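PDB 5XUN: acetyltransferase, which probably transfers the acetyl group of acetyl-CoA to glycyl-tRNA as the GNAT-type toxin of a type II toxin-antitoxin pair. Local coordinates for residues Tyr16-Phe21 with Thr30-His35; Arg58-Tyr63 with Asp100-Gly105; His115-Val120 with Tyr130-Glu135. The protein carries 1 engineered substitution. All blocks are in the same frame, centred on the assembly; numbering follows the deposited sequence.

Interaction 1 of 3, residues Tyr16-Phe21 with Thr30-His35; sequences YDITGF and TFLKEH
Ile18 is the first residue of 16-21 to reach the helix, and an Asx turn at Asp17 leads into it: Asp17 OD1 takes the backbone N-H of Thr19 at 3.1 Å, nearly along the C-O axis, and the same oxygen accepts Thr19 OG1 through its syn lone pair. Held in this way, Ile18 meets two neighbours. Its CB stands 4.1 Å from Leu32 CD2, the two side chains passing in opposite directions, while its CD1 comes within 4.1 Å of Lys33 CG. The reach of CD1 follows from chi1 of 64°, which sets CG1 between the backbone N and the carbonyl carbon. Only the aliphatic start of Lys33 takes part, at the exposed margin of the contact.

A type II beta turn runs from Ile18 through Thr19 and Gly20 to Phe21, closed by Phe21 N to Ile18 O at 3.1 Å. Gly20 takes the positive phi (86°) of the third position of this turn, a conformation that suits glycine.

The turn delivers Phe21, whose ring receives the CD2 methyl of Leu32 over one face. CD2 is 3.7 Å from the ring centroid and 22° off its normal, a CH-pi contact, and the side chains cross at about a right angle. One methyl of helix 26-34 thus touches both Ile18 and Phe21. Strand 59-71 packs against the pair formed by Phe21 and Leu32: Leu59 touches both, and Tyr62 also packs on Leu32. The loop is further tied to that part of the fold by backbone hydrogen bonds between Asp17 and both Pro57 and Leu59.

Interaction 2 of 3, residues Arg58-Tyr63 with Asp100-Gly105; sequences RLLGYY and DKSVQG. With ACO (acetyl coenzyme *a), chain E.
With chi1 at -73°, Leu60 holds its CG anti to the carbonyl carbon, and its CD1 branch ends 3.8 Å from Ser102 OG, with Asp100 OD2 close by. Across from it, Asp100 has CG opposite its own backbone N (chi1 -178°), which leaves the carboxylate beside the following turn. There OD2 is gripped twice by Ser102: the backbone N-H arrives from above the carboxylate plane at 3.0 Å, forming an Asx turn, and Ser102 OG donates to the anti lone pair of OD2 at 2.8 Å. The other oxygen, OD1, accepts the backbone N of Asp22.

The backbones are joined by a short, straight bond from Asp100 N to Leu60 O, 2.7 Å long with an angle of 169° at the hydrogen. Leu60 is part of a classic beta bulge, since it and Gly61 both face Leu50. The bulge sits beside the start of the loop that links strand 88-99 to helix 108-126, the pyrophosphate-binding loop of the GNAT fold. Here Gly105 N donates to O5A of acetyl-CoA at 3.1 Å, and Gly107, Gly109 and Glu110 give further backbone N-H groups to the cofactor. Val103 CG1 packs on Leu60 CB at 4.1 Å. Gln104, whose NE2 is held by Ile99 O and Cys23 O, lies along the pantetheine arm with NE2 3.5 Å from O9P.

Interaction 3 of 3, residues His115-Val120 with Tyr130-Glu135; sequences HVMRVV and YGLFVE. With ACO (acetyl coenzyme *a), chain E.
Leu132 alone carries the strand's side of this contact, its two methyls meeting three side chains of the helix, Val116, Met117 and Val120. The CD2 branch goes to Val116 CG1 at 3.7 Å and to Met117 CE at 4.0 Å, with Met117 SD equally near. The CD1 branch lies 4.1 Å from Val120 CG2 and also approaches Val116 CG1. Each of the three helix side chains crosses Leu132 at about a right angle.

Two torsions account for the fit. Leu132 has CG anti to its backbone N (chi1 174°), sending the fork out from the strand toward the helix. Met117 does not set out straight for Leu132, but its chain bends at chi2 (-49°) and brings SD and CE round to CD2. Val116 and Val120, one helical turn apart, approach it directly.

The short axes pass 9.6 Å apart at an angle of 131°, and the pair belongs to the beta-alpha-beta unit of strand 88-99, helix 108-126 and strand 131-135. In the GNAT fold the two parallel strands splay apart at one end to admit the acetyl-CoA arm; here Val134 CG2 lies 3.6 Å from the cofactor's acetyl methyl, CH3, and Glu135 O is close to it as well.

No hydrogen bond spans helix and strand, and all four touching residues are buried. The seating of the helix on the sheet here therefore rests on van der Waals contact and the burial of apolar surface, with no directional bond across this pair.

Overall arrangement
From the N terminus, the three contacts close successive loops that neither nest nor cross. Interaction 1 spans eight residues and folds the loop after strand 6-9 back on helix 26-34. Interaction 2 closes a much longer loop of 36 residues, joining strand 59-71 to the cofactor-binding loop after strand 88-99. Interaction 3 spans nine residues and joins the helix and second strand of the beta-alpha-beta unit whose first strand, 88-99, lies in the loop of interaction 2. Interactions 1 and 2 touch, with Phe21 packed against Asp100. Interactions 2 and 3 meet where Tyr63 OH lies 2.6 Å from His115 ND1, a probable hydrogen bond, and both reach acetyl-CoA. Interactions 1 and 3 stay about 11 Å apart at their nearest atoms.

Interaction 1 of 3, residues Tyr16-Phe21 with Thr30-His35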
loop_
_atom_site.group_PDB
_atom_site.type_symbol
_atom_site.label_atom_id
_atom_site.label_comp_id
_atom_site.label_asym_id
_atom_site.label_seq_id
_atom_site.Cartn_x
_atom_site.Cartn_y
_atom_site.Cartn_z
ATOM N N TYR B 16 -21.408 -15.920 -2.986
ATOM C CA TYR B 16 -20.807 -17.120 -2.430
ATOM C C TYR B 16 -21.750 -17.795 -1.448
ATOM O O TYR B 16 -22.544 -17.143 -0.767
ATOM C CB TYR B 16 -19.486 -16.795 -1.728
ATOM C CG TYR B 16 -18.491 -16.118 -2.632
ATOM C CD1 TYR B 16 -17.966 -16.789 -3.729
ATOM C CD2 TYR B 16 -18.079 -14.813 -2.398
ATOM C CE1 TYR B 16 -17.061 -16.182 -4.570
ATOM C CE2 TYR B 16 -17.174 -14.195 -3.236
ATOM C CZ TYR B 16 -16.667 -14.885 -4.321
ATOM O OH TYR B 16 -15.764 -14.280 -5.164
ATOM N N ASP B 17 -21.654 -19.121 -1.384
ATOM C CA ASP B 17 -22.308 -19.891 -0.335
ATOM C C ASP B 17 -21.389 -19.888 0.878
ATOM O O ASP B 17 -20.360 -20.571 0.887
ATOM C CB ASP B 17 -22.592 -21.315 -0.809
ATOM C CG ASP B 17 -23.298 -22.170 0.247
ATOM O OD1 ASP B 17 -23.492 -21.711 1.393
ATOM O OD2 ASP B 17 -23.671 -23.313 -0.081
ATOM N N ILE B 18 -21.745 -19.114 1.898
ATOM C CA ILE B 18 -20.952 -19.038 3.118
ATOM C C ILE B 18 -21.664 -19.686 4.298
ATOM O O ILE B 18 -21.156 -19.638 5.425
ATOM C CB ILE B 18 -20.570 -17.587 3.443
ATOM C CG1 ILE B 18 -21.821 -16.756 3.728
ATOM C CG2 ILE B 18 -19.794 -16.977 2.286
ATOM C CD1 ILE B 18 -21.536 -15.446 4.440
ATOM N N THR B 19 -22.827 -20.298 4.074
ATOM C CA THR B 19 -23.594 -20.873 5.175
ATOM C C THR B 19 -22.841 -22.057 5.772
ATOM O O THR B 19 -22.416 -22.970 5.056
ATOM C CB THR B 19 -24.987 -21.299 4.705
ATOM O OG1 THR B 19 -24.877 -22.404 3.801
ATOM C CG2 THR B 19 -25.702 -20.143 4.013
ATOM N N GLY B 20 -22.658 -22.034 7.088
ATOM C CA GLY B 20 -21.897 -23.078 7.733
ATOM C C GLY B 20 -20.401 -22.862 7.766
ATOM O O GLY B 20 -19.670 -23.780 8.157
ATOM N N PHE B 21 -19.913 -21.691 7.352
ATOM C CA PHE B 21 -18.479 -21.447 7.373
ATOM C C PHE B 21 -18.028 -21.317 8.820
ATOM O O PHE B 21 -18.605 -20.546 9.591
ATOM C CB PHE B 21 -18.117 -20.179 6.587
ATOM C CG PHE B 21 -16.635 -19.857 6.596
ATOM C CD1 PHE B 21 -16.071 -19.117 7.628
ATOM C CD2 PHE B 21 -15.810 -20.301 5.574
ATOM C CE1 PHE B 21 -14.708 -18.829 7.643
ATOM C CE2 PHE B 21 -14.453 -20.017 5.581
ATOM C CZ PHE B 21 -13.900 -19.283 6.617
ATOM N N THR B 30 -17.519 -14.241 12.062
ATOM C CA THR B 30 -18.401 -13.086 12.060
ATOM C C THR B 30 -17.935 -12.051 11.038
ATOM O O THR B 30 -18.756 -11.441 10.340
ATOM C CB THR B 30 -18.463 -12.489 13.469
ATOM O OG1 THR B 30 -19.045 -13.445 14.364
ATOM C CG2 THR B 30 -19.300 -11.234 13.490
ATOM N N PHE B 31 -16.616 -11.868 10.903
ATOM C CA PHE B 31 -16.127 -10.853 9.976
ATOM C C PHE B 31 -16.498 -11.207 8.545
ATOM O O PHE B 31 -16.923 -10.338 7.777
ATOM C CB PHE B 31 -14.616 -10.670 10.105
ATOM C CG PHE B 31 -14.087 -9.551 9.257
ATOM C CD1 PHE B 31 -13.754 -9.764 7.924
ATOM C CD2 PHE B 31 -13.953 -8.280 9.780
ATOM C CE1 PHE B 31 -13.284 -8.722 7.130
ATOM C CE2 PHE B 31 -13.489 -7.234 8.987
ATOM C CZ PHE B 31 -13.151 -7.462 7.663
ATOM N N LEU B 32 -16.322 -12.476 8.161
ATOM C CA LEU B 32 -16.762 -12.920 6.843
ATOM C C LEU B 32 -18.226 -12.575 6.592
ATOM O O LEU B 32 -18.591 -12.132 5.495
ATOM C CB LEU B 32 -16.552 -14.426 6.700
ATOM C CG LEU B 32 -17.203 -15.033 5.455
ATOM C CD1 LEU B 32 -16.582 -14.450 4.197
ATOM C CD2 LEU B 32 -17.105 -16.556 5.447
ATOM N N LYS B 33 -19.081 -12.771 7.603
ATOM C CA LYS B 33 -20.523 -12.618 7.417
ATOM C C LYS B 33 -20.956 -11.159 7.379
ATOM O O LYS B 33 -21.812 -10.788 6.572
ATOM C CB LYS B 33 -21.288 -13.328 8.538
ATOM C CG LYS B 33 -21.204 -14.836 8.521
ATOM C CD LYS B 33 -22.134 -15.435 9.565
ATOM C CE LYS B 33 -21.828 -14.921 10.964
ATOM N NZ LYS B 33 -22.743 -15.519 11.984
ATOM N N GLU B 34 -20.407 -10.326 8.260
ATOM C CA GLU B 34 -20.933 -8.990 8.489
ATOM C C GLU B 34 -20.152 -7.893 7.780
ATOM O O GLU B 34 -20.752 -6.932 7.295
ATOM C CB GLU B 34 -20.913 -8.678 9.988
ATOM C CG GLU B 34 -21.308 -9.815 10.898
ATOM C CD GLU B 34 -22.036 -9.355 12.148
ATOM O OE1 GLU B 34 -22.879 -10.112 12.666
ATOM O OE2 GLU B 34 -21.711 -8.264 12.663
ATOM N N HIS B 35 -18.830 -8.023 7.678
ATOM C CA HIS B 35 -17.989 -6.878 7.363
ATOM C C HIS B 35 -17.106 -7.024 6.135
ATOM O O HIS B 35 -16.705 -5.999 5.577
ATOM C CB HIS B 35 -17.080 -6.550 8.556
ATOM C CG HIS B 35 -17.807 -6.443 9.863
ATOM N ND1 HIS B 35 -18.654 -5.398 10.159
ATOM C CD2 HIS B 35 -17.798 -7.240 10.958
ATOM C CE1 HIS B 35 -19.145 -5.559 11.374
ATOM N NE2 HIS B 35 -18.641 -6.668 11.881
#

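Interaction 2 of 3, residues Arg58-Tyr63 with Asp100-Gly105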
loop_
_atom_site.group_PDB
_atom_site.type_symbol
_atom_site.label_atom_id
_atom_site.label_comp_id
_atom_site.label_asym_id
_atom_site.label_seq_id
_atom_site.Cartn_x
_atom_site.Cartn_y
_atom_site.Cartn_z
ATOM N N ARG B 58 -18.875 -22.360 -3.133
ATOM C CA ARG B 58 -18.808 -22.307 -1.688
ATOM C C ARG B 58 -17.494 -21.671 -1.271
ATOM O O ARG B 58 -16.449 -21.927 -1.874
ATOM C CB ARG B 58 -18.947 -23.714 -1.110
ATOM C CG ARG B 58 -20.223 -24.404 -1.587
ATOM C CD ARG B 58 -20.297 -25.862 -1.186
ATOM N NE ARG B 58 -19.755 -26.100 0.147
ATOM C CZ ARG B 58 -18.689 -26.853 0.386
ATOM N NH1 ARG B 58 -18.050 -27.432 -0.625
ATOM N NH2 ARG B 58 -18.256 -27.022 1.629
ATOM N N LEU B 59 -17.553 -20.823 -0.252
ATOM C CA LEU B 59 -16.363 -20.152 0.244
ATOM C C LEU B 59 -15.764 -21.021 1.343
ATOM O O LEU B 59 -16.430 -21.321 2.338
ATOM C CB LEU B 59 -16.710 -18.751 0.750
ATOM C CG LEU B 59 -15.584 -17.780 1.096
ATOM C CD1 LEU B 59 -16.006 -16.361 0.733
ATOM C CD2 LEU B 59 -15.231 -17.851 2.569
ATOM N N LEU B 60 -14.521 -21.456 1.137
ATOM C CA LEU B 60 -13.817 -22.294 2.094
ATOM C C LEU B 60 -12.665 -21.580 2.786
ATOM O O LEU B 60 -12.056 -22.156 3.697
ATOM C CB LEU B 60 -13.297 -23.566 1.401
ATOM C CG LEU B 60 -14.311 -24.652 1.004
ATOM C CD1 LEU B 60 -15.150 -25.075 2.201
ATOM C CD2 LEU B 60 -15.202 -24.241 -0.159
ATOM N N GLY B 61 -12.353 -20.353 2.382
ATOM C CA GLY B 61 -11.342 -19.560 3.053
ATOM C C GLY B 61 -11.296 -18.175 2.451
ATOM O O GLY B 61 -11.830 -17.935 1.364
ATOM N N TYR B 62 -10.654 -17.259 3.173
ATOM C CA TYR B 62 -10.555 -15.893 2.676
ATOM C C TYR B 62 -9.395 -15.183 3.359
ATOM O O TYR B 62 -8.900 -15.633 4.397
ATOM C CB TYR B 62 -11.870 -15.132 2.896
ATOM C CG TYR B 62 -12.090 -14.639 4.316
ATOM C CD1 TYR B 62 -12.665 -15.460 5.290
ATOM C CD2 TYR B 62 -11.755 -13.346 4.672
ATOM C CE1 TYR B 62 -12.866 -14.996 6.590
ATOM C CE2 TYR B 62 -11.949 -12.881 5.939
ATOM C CZ TYR B 62 -12.512 -13.701 6.899
ATOM O OH TYR B 62 -12.693 -13.203 8.169
ATOM N N TYR B 63 -8.972 -14.058 2.767
ATOM C CA TYR B 63 -7.996 -13.187 3.420
ATOM C C TYR B 63 -8.205 -11.745 2.963
ATOM O O TYR B 63 -8.843 -11.491 1.940
ATOM C CB TYR B 63 -6.548 -13.651 3.163
ATOM C CG TYR B 63 -5.961 -13.407 1.783
ATOM C CD1 TYR B 63 -5.460 -12.154 1.425
ATOM C CD2 TYR B 63 -5.864 -14.436 0.856
ATOM C CE1 TYR B 63 -4.894 -11.938 0.176
ATOM C CE2 TYR B 63 -5.307 -14.231 -0.396
ATOM C CZ TYR B 63 -4.820 -12.979 -0.730
ATOM O OH TYR B 63 -4.259 -12.769 -1.969
ATOM N N ASP B 100 -11.798 -22.741 6.271
ATOM C CA ASP B 100 -12.893 -23.470 6.900
ATOM C C ASP B 100 -12.422 -24.807 7.471
ATOM O O ASP B 100 -11.588 -25.494 6.875
ATOM C CB ASP B 100 -14.027 -23.704 5.906
ATOM C CG ASP B 100 -15.205 -24.420 6.543
ATOM O OD1 ASP B 100 -15.917 -23.778 7.348
ATOM O OD2 ASP B 100 -15.416 -25.616 6.244
ATOM N N LYS B 101 -12.982 -25.174 8.633
ATOM C CA LYS B 101 -12.587 -26.398 9.334
ATOM C C LYS B 101 -12.658 -27.621 8.432
ATOM O O LYS B 101 -11.803 -28.512 8.514
ATOM C CB LYS B 101 -13.491 -26.629 10.548
ATOM C CG LYS B 101 -13.253 -25.760 11.768
ATOM C CD LYS B 101 -14.290 -26.136 12.838
ATOM C CE LYS B 101 -14.017 -25.493 14.191
ATOM N NZ LYS B 101 -12.891 -26.152 14.919
ATOM N N SER B 102 -13.664 -27.680 7.556
ATOM C CA SER B 102 -13.829 -28.845 6.695
ATOM C C SER B 102 -12.613 -29.098 5.822
ATOM O O SER B 102 -12.469 -30.201 5.284
ATOM C CB SER B 102 -15.055 -28.679 5.794
ATOM O OG SER B 102 -14.744 -27.887 4.660
ATOM N N VAL B 103 -11.758 -28.097 5.633
ATOM C CA VAL B 103 -10.679 -28.239 4.670
ATOM C C VAL B 103 -9.335 -27.787 5.249
ATOM O O VAL B 103 -8.345 -27.662 4.521
ATOM C CB VAL B 103 -11.065 -27.496 3.367
ATOM C CG1 VAL B 103 -10.786 -26.009 3.435
ATOM C CG2 VAL B 103 -10.420 -28.124 2.159
ATOM N N GLN B 104 -9.262 -27.619 6.568
ATOM C CA GLN B 104 -7.993 -27.301 7.219
ATOM C C GLN B 104 -7.044 -28.502 7.252
ATOM O O GLN B 104 -7.439 -29.655 7.055
ATOM C CB GLN B 104 -8.224 -26.813 8.646
ATOM C CG GLN B 104 -8.948 -25.498 8.720
ATOM C CD GLN B 104 -9.070 -24.990 10.128
ATOM O OE1 GLN B 104 -8.591 -25.619 11.071
ATOM N NE2 GLN B 104 -9.732 -23.853 10.289
ATOM N N GLY B 105 -5.764 -28.204 7.499
ATOM C CA GLY B 105 -4.721 -29.211 7.617
ATOM C C GLY B 105 -4.273 -29.867 6.332
ATOM O O GLY B 105 -3.674 -30.945 6.377
HETATM N N1A ACO E . 1.369 -28.551 1.927
HETATM C C2A ACO E . 1.583 -28.048 3.161
HETATM N N3A ACO E . 1.082 -28.582 4.293
HETATM C C4A ACO E . 0.306 -29.697 4.251
HETATM C C5A ACO E . 0.028 -30.302 2.933
HETATM C C6A ACO E . 0.614 -29.656 1.735
HETATM N N6A ACO E . 0.395 -30.166 0.498
HETATM N N7A ACO E . -0.750 -31.375 3.149
HETATM C C8A ACO E . -0.955 -31.445 4.483
HETATM N N9A ACO E . -0.320 -30.467 5.152
HETATM C C1B ACO E . -0.391 -30.293 6.634
HETATM C C2B ACO E . 0.957 -30.310 7.345
HETATM O O2B ACO E . 1.189 -31.586 7.959
HETATM C C3B ACO E . 0.847 -29.216 8.392
HETATM O O3B ACO E . 0.437 -29.782 9.636
HETATM P P3B ACO E . 0.947 -29.211 11.056
HETATM O O7A ACO E . 2.304 -29.846 11.248
HETATM O O8A ACO E . 0.994 -27.714 10.863
HETATM O O9A ACO E . -0.113 -29.676 12.029
HETATM C C4B ACO E . -0.284 -28.318 7.909
HETATM O O4B ACO E . -1.021 -29.040 6.921
HETATM C C5B ACO E . 0.185 -27.002 7.295
HETATM O O5B ACO E . -0.793 -26.005 7.583
HETATM P P1A ACO E . -1.953 -25.616 6.533
HETATM O O1A ACO E . -2.774 -26.840 6.222
HETATM O O2A ACO E . -1.376 -24.807 5.402
HETATM O O3A ACO E . -2.807 -24.621 7.452
HETATM P P2A ACO E . -4.408 -24.693 7.555
HETATM O O4A ACO E . -5.000 -25.014 6.208
HETATM O O5A ACO E . -4.790 -25.516 8.762
HETATM O O6A ACO E . -4.683 -23.144 7.885
HETATM C CBP ACO E . -5.029 -21.461 9.519
HETATM C CCP ACO E . -4.103 -22.571 9.055
HETATM C CDP ACO E . -5.380 -20.555 8.347
HETATM C CEP ACO E . -4.354 -20.661 10.622
HETATM C CAP ACO E . -6.257 -22.181 10.065
HETATM O OAP ACO E . -5.849 -22.948 11.204
HETATM C C9P ACO E . -7.343 -21.238 10.485
HETATM O O9P ACO E . -8.157 -20.806 9.680
HETATM N N8P ACO E . -7.354 -20.939 11.776
HETATM C C7P ACO E . -8.492 -20.318 12.415
HETATM C C6P ACO E . -8.523 -18.816 12.175
HETATM C C5P ACO E . -7.132 -18.269 12.369
HETATM O O5P ACO E . -6.589 -18.323 13.462
HETATM N N4P ACO E . -6.564 -17.747 11.284
HETATM C C3P ACO E . -5.193 -17.280 11.289
HETATM C C2P ACO E . -5.037 -15.937 11.984
HETATM S S1P ACO E . -4.798 -14.701 10.751
HETATM C C ACO E . -4.066 -13.584 11.727
HETATM O O ACO E . -3.665 -13.967 12.808
HETATM C CH3 ACO E . -3.933 -12.168 11.242
#

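Interaction 3 of 3, residues His115-Val120 with Tyr130-Glu135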
loop_
_atom_site.group_PDB
_atom_site.type_symbol
_atom_site.label_atom_id
_atom_site.label_comp_id
_atom_site.label_asym_id
_atom_site.label_seq_id
_atom_site.Cartn_x
_atom_site.Cartn_y
_atom_site.Cartn_z
ATOM N N HIS B 115 -0.427 -16.997 -2.320
ATOM C CA HIS B 115 -1.183 -16.063 -3.143
ATOM C C HIS B 115 -1.057 -14.636 -2.620
ATOM O O HIS B 115 -0.934 -13.687 -3.411
ATOM C CB HIS B 115 -2.642 -16.502 -3.207
ATOM C CG HIS B 115 -3.459 -15.735 -4.195
ATOM N ND1 HIS B 115 -3.946 -14.471 -3.938
ATOM C CD2 HIS B 115 -3.868 -16.051 -5.447
ATOM C CE1 HIS B 115 -4.630 -14.047 -4.985
ATOM N NE2 HIS B 115 -4.585 -14.979 -5.920
ATOM N N VAL B 116 -1.087 -14.462 -1.291
ATOM C CA VAL B 116 -0.830 -13.151 -0.694
ATOM C C VAL B 116 0.503 -12.603 -1.176
ATOM O O VAL B 116 0.615 -11.433 -1.558
ATOM C CB VAL B 116 -0.853 -13.235 0.841
ATOM C CG1 VAL B 116 -0.371 -11.896 1.454
ATOM C CG2 VAL B 116 -2.232 -13.647 1.356
ATOM N N MET B 117 1.544 -13.443 -1.139
ATOM C CA MET B 117 2.882 -12.996 -1.514
ATOM C C MET B 117 2.912 -12.465 -2.938
ATOM O O MET B 117 3.557 -11.449 -3.216
ATOM C CB MET B 117 3.884 -14.138 -1.364
ATOM C CG MET B 117 4.076 -14.627 0.047
ATOM S SD MET B 117 4.372 -13.268 1.175
ATOM C CE MET B 117 4.716 -14.167 2.687
ATOM N N ARG B 118 2.230 -13.148 -3.857
ATOM C CA ARG B 118 2.236 -12.716 -5.247
ATOM C C ARG B 118 1.522 -11.377 -5.411
ATOM O O ARG B 118 1.949 -10.534 -6.212
ATOM C CB ARG B 118 1.599 -13.789 -6.127
ATOM C CG ARG B 118 1.586 -13.439 -7.598
ATOM C CD ARG B 118 0.972 -14.546 -8.433
ATOM N NE ARG B 118 1.836 -15.720 -8.522
ATOM C CZ ARG B 118 2.929 -15.790 -9.279
ATOM N NH1 ARG B 118 3.304 -14.750 -10.014
ATOM N NH2 ARG B 118 3.650 -16.901 -9.297
ATOM N N VAL B 119 0.431 -11.166 -4.669
ATOM C CA VAL B 119 -0.275 -9.890 -4.736
ATOM C C VAL B 119 0.603 -8.773 -4.194
ATOM O O VAL B 119 0.703 -7.695 -4.789
ATOM C CB VAL B 119 -1.616 -9.969 -3.983
ATOM C CG1 VAL B 119 -2.240 -8.591 -3.875
ATOM C CG2 VAL B 119 -2.563 -10.933 -4.680
ATOM N N VAL B 120 1.241 -9.009 -3.049
ATOM C CA VAL B 120 2.088 -7.987 -2.441
ATOM C C VAL B 120 3.311 -7.721 -3.308
ATOM O O VAL B 120 3.801 -6.585 -3.390
ATOM C CB VAL B 120 2.475 -8.407 -1.014
ATOM C CG1 VAL B 120 3.545 -7.485 -0.450
ATOM C CG2 VAL B 120 1.233 -8.399 -0.129
ATOM N N TYR B 130 7.788 -2.235 2.064
ATOM C CA TYR B 130 8.994 -2.872 2.577
ATOM C C TYR B 130 8.755 -4.323 2.975
ATOM O O TYR B 130 9.715 -5.098 3.051
ATOM C CB TYR B 130 9.534 -2.077 3.771
ATOM C CG TYR B 130 10.856 -2.585 4.299
ATOM C CD1 TYR B 130 12.030 -2.426 3.563
ATOM C CD2 TYR B 130 10.937 -3.216 5.533
ATOM C CE1 TYR B 130 13.243 -2.894 4.037
ATOM C CE2 TYR B 130 12.147 -3.686 6.018
ATOM C CZ TYR B 130 13.293 -3.523 5.266
ATOM O OH TYR B 130 14.491 -3.989 5.744
ATOM N N GLY B 131 7.506 -4.708 3.206
ATOM C CA GLY B 131 7.181 -6.103 3.402
ATOM C C GLY B 131 5.745 -6.262 3.858
ATOM O O GLY B 131 4.957 -5.310 3.841
ATOM N N LEU B 132 5.428 -7.486 4.274
ATOM C CA LEU B 132 4.081 -7.857 4.684
ATOM C C LEU B 132 4.032 -7.955 6.201
ATOM O O LEU B 132 4.757 -8.756 6.799
ATOM C CB LEU B 132 3.659 -9.177 4.041
ATOM C CG LEU B 132 2.323 -9.804 4.463
ATOM C CD1 LEU B 132 1.117 -9.036 3.928
ATOM C CD2 LEU B 132 2.280 -11.245 3.990
ATOM N N PHE B 133 3.166 -7.154 6.812
ATOM C CA PHE B 133 2.996 -7.086 8.255
ATOM C C PHE B 133 1.789 -7.930 8.651
ATOM O O PHE B 133 0.772 -7.936 7.952
ATOM C CB PHE B 133 2.799 -5.627 8.685
ATOM C CG PHE B 133 2.658 -5.418 10.179
ATOM C CD1 PHE B 133 1.429 -5.578 10.809
ATOM C CD2 PHE B 133 3.742 -5.003 10.939
ATOM C CE1 PHE B 133 1.289 -5.368 12.176
ATOM C CE2 PHE B 133 3.612 -4.787 12.311
ATOM C CZ PHE B 133 2.383 -4.973 12.926
ATOM N N VAL B 134 1.892 -8.636 9.775
ATOM C CA VAL B 134 0.753 -9.410 10.259
ATOM C C VAL B 134 0.793 -9.457 11.779
ATOM O O VAL B 134 1.858 -9.602 12.386
ATOM C CB VAL B 134 0.724 -10.824 9.632
ATOM C CG1 VAL B 134 1.926 -11.647 10.064
ATOM C CG2 VAL B 134 -0.577 -11.528 9.968
ATOM N N GLU B 135 -0.379 -9.306 12.391
ATOM C CA GLU B 135 -0.542 -9.497 13.825
ATOM C C GLU B 135 -1.155 -10.873 14.040
ATOM O O GLU B 135 -2.316 -11.101 13.691
ATOM C CB GLU B 135 -1.421 -8.408 14.427
ATOM C CG GLU B 135 -1.885 -8.718 15.835
ATOM C CD GLU B 135 -2.240 -7.468 16.607
ATOM O OE1 GLU B 135 -1.913 -7.404 17.809
ATOM O OE2 GLU B 135 -2.805 -6.534 15.999
HETATM N N1A ACO E . 1.369 -28.551 1.927
HETATM C C2A ACO E . 1.583 -28.048 3.161
HETATM N N3A ACO E . 1.082 -28.582 4.293
HETATM C C4A ACO E . 0.306 -29.697 4.251
HETATM C C5A ACO E . 0.028 -30.302 2.933
HETATM C C6A ACO E . 0.614 -29.656 1.735
HETATM N N6A ACO E . 0.395 -30.166 0.498
HETATM N N7A ACO E . -0.750 -31.375 3.149
HETATM C C8A ACO E . -0.955 -31.445 4.483
HETATM N N9A ACO E . -0.320 -30.467 5.152
HETATM C C1B ACO E . -0.391 -30.293 6.634
HETATM C C2B ACO E . 0.957 -30.310 7.345
HETATM O O2B ACO E . 1.189 -31.586 7.959
HETATM C C3B ACO E . 0.847 -29.216 8.392
HETATM O O3B ACO E . 0.437 -29.782 9.636
HETATM P P3B ACO E . 0.947 -29.211 11.056
HETATM O O7A ACO E . 2.304 -29.846 11.248
HETATM O O8A ACO E . 0.994 -27.714 10.863
HETATM O O9A ACO E . -0.113 -29.676 12.029
HETATM C C4B ACO E . -0.284 -28.318 7.909
HETATM O O4B ACO E . -1.021 -29.040 6.921
HETATM C C5B ACO E . 0.185 -27.002 7.295
HETATM O O5B ACO E . -0.793 -26.005 7.583
HETATM P P1A ACO E . -1.953 -25.616 6.533
HETATM O O1A ACO E . -2.774 -26.840 6.222
HETATM O O2A ACO E . -1.376 -24.807 5.402
HETATM O O3A ACO E . -2.807 -24.621 7.452
HETATM P P2A ACO E . -4.408 -24.693 7.555
HETATM O O4A ACO E . -5.000 -25.014 6.208
HETATM O O5A ACO E . -4.790 -25.516 8.762
HETATM O O6A ACO E . -4.683 -23.144 7.885
HETATM C CBP ACO E . -5.029 -21.461 9.519
HETATM C CCP ACO E . -4.103 -22.571 9.055
HETATM C CDP ACO E . -5.380 -20.555 8.347
HETATM C CEP ACO E . -4.354 -20.661 10.622
HETATM C CAP ACO E . -6.257 -22.181 10.065
HETATM O OAP ACO E . -5.849 -22.948 11.204
HETATM C C9P ACO E . -7.343 -21.238 10.485
HETATM O O9P ACO E . -8.157 -20.806 9.680
HETATM N N8P ACO E . -7.354 -20.939 11.776
HETATM C C7P ACO E . -8.492 -20.318 12.415
HETATM C C6P ACO E . -8.523 -18.816 12.175
HETATM C C5P ACO E . -7.132 -18.269 12.369
HETATM O O5P ACO E . -6.589 -18.323 13.462
HETATM N N4P ACO E . -6.564 -17.747 11.284
HETATM C C3P ACO E . -5.193 -17.280 11.289
HETATM C C2P ACO E . -5.037 -15.937 11.984
HETATM S S1P ACO E . -4.798 -14.701 10.751
HETATM C C ACO E . -4.066 -13.584 11.727
HETATM O O ACO E . -3.665 -13.967 12.808
HETATM C CH3 ACO E . -3.933 -12.168 11.242
#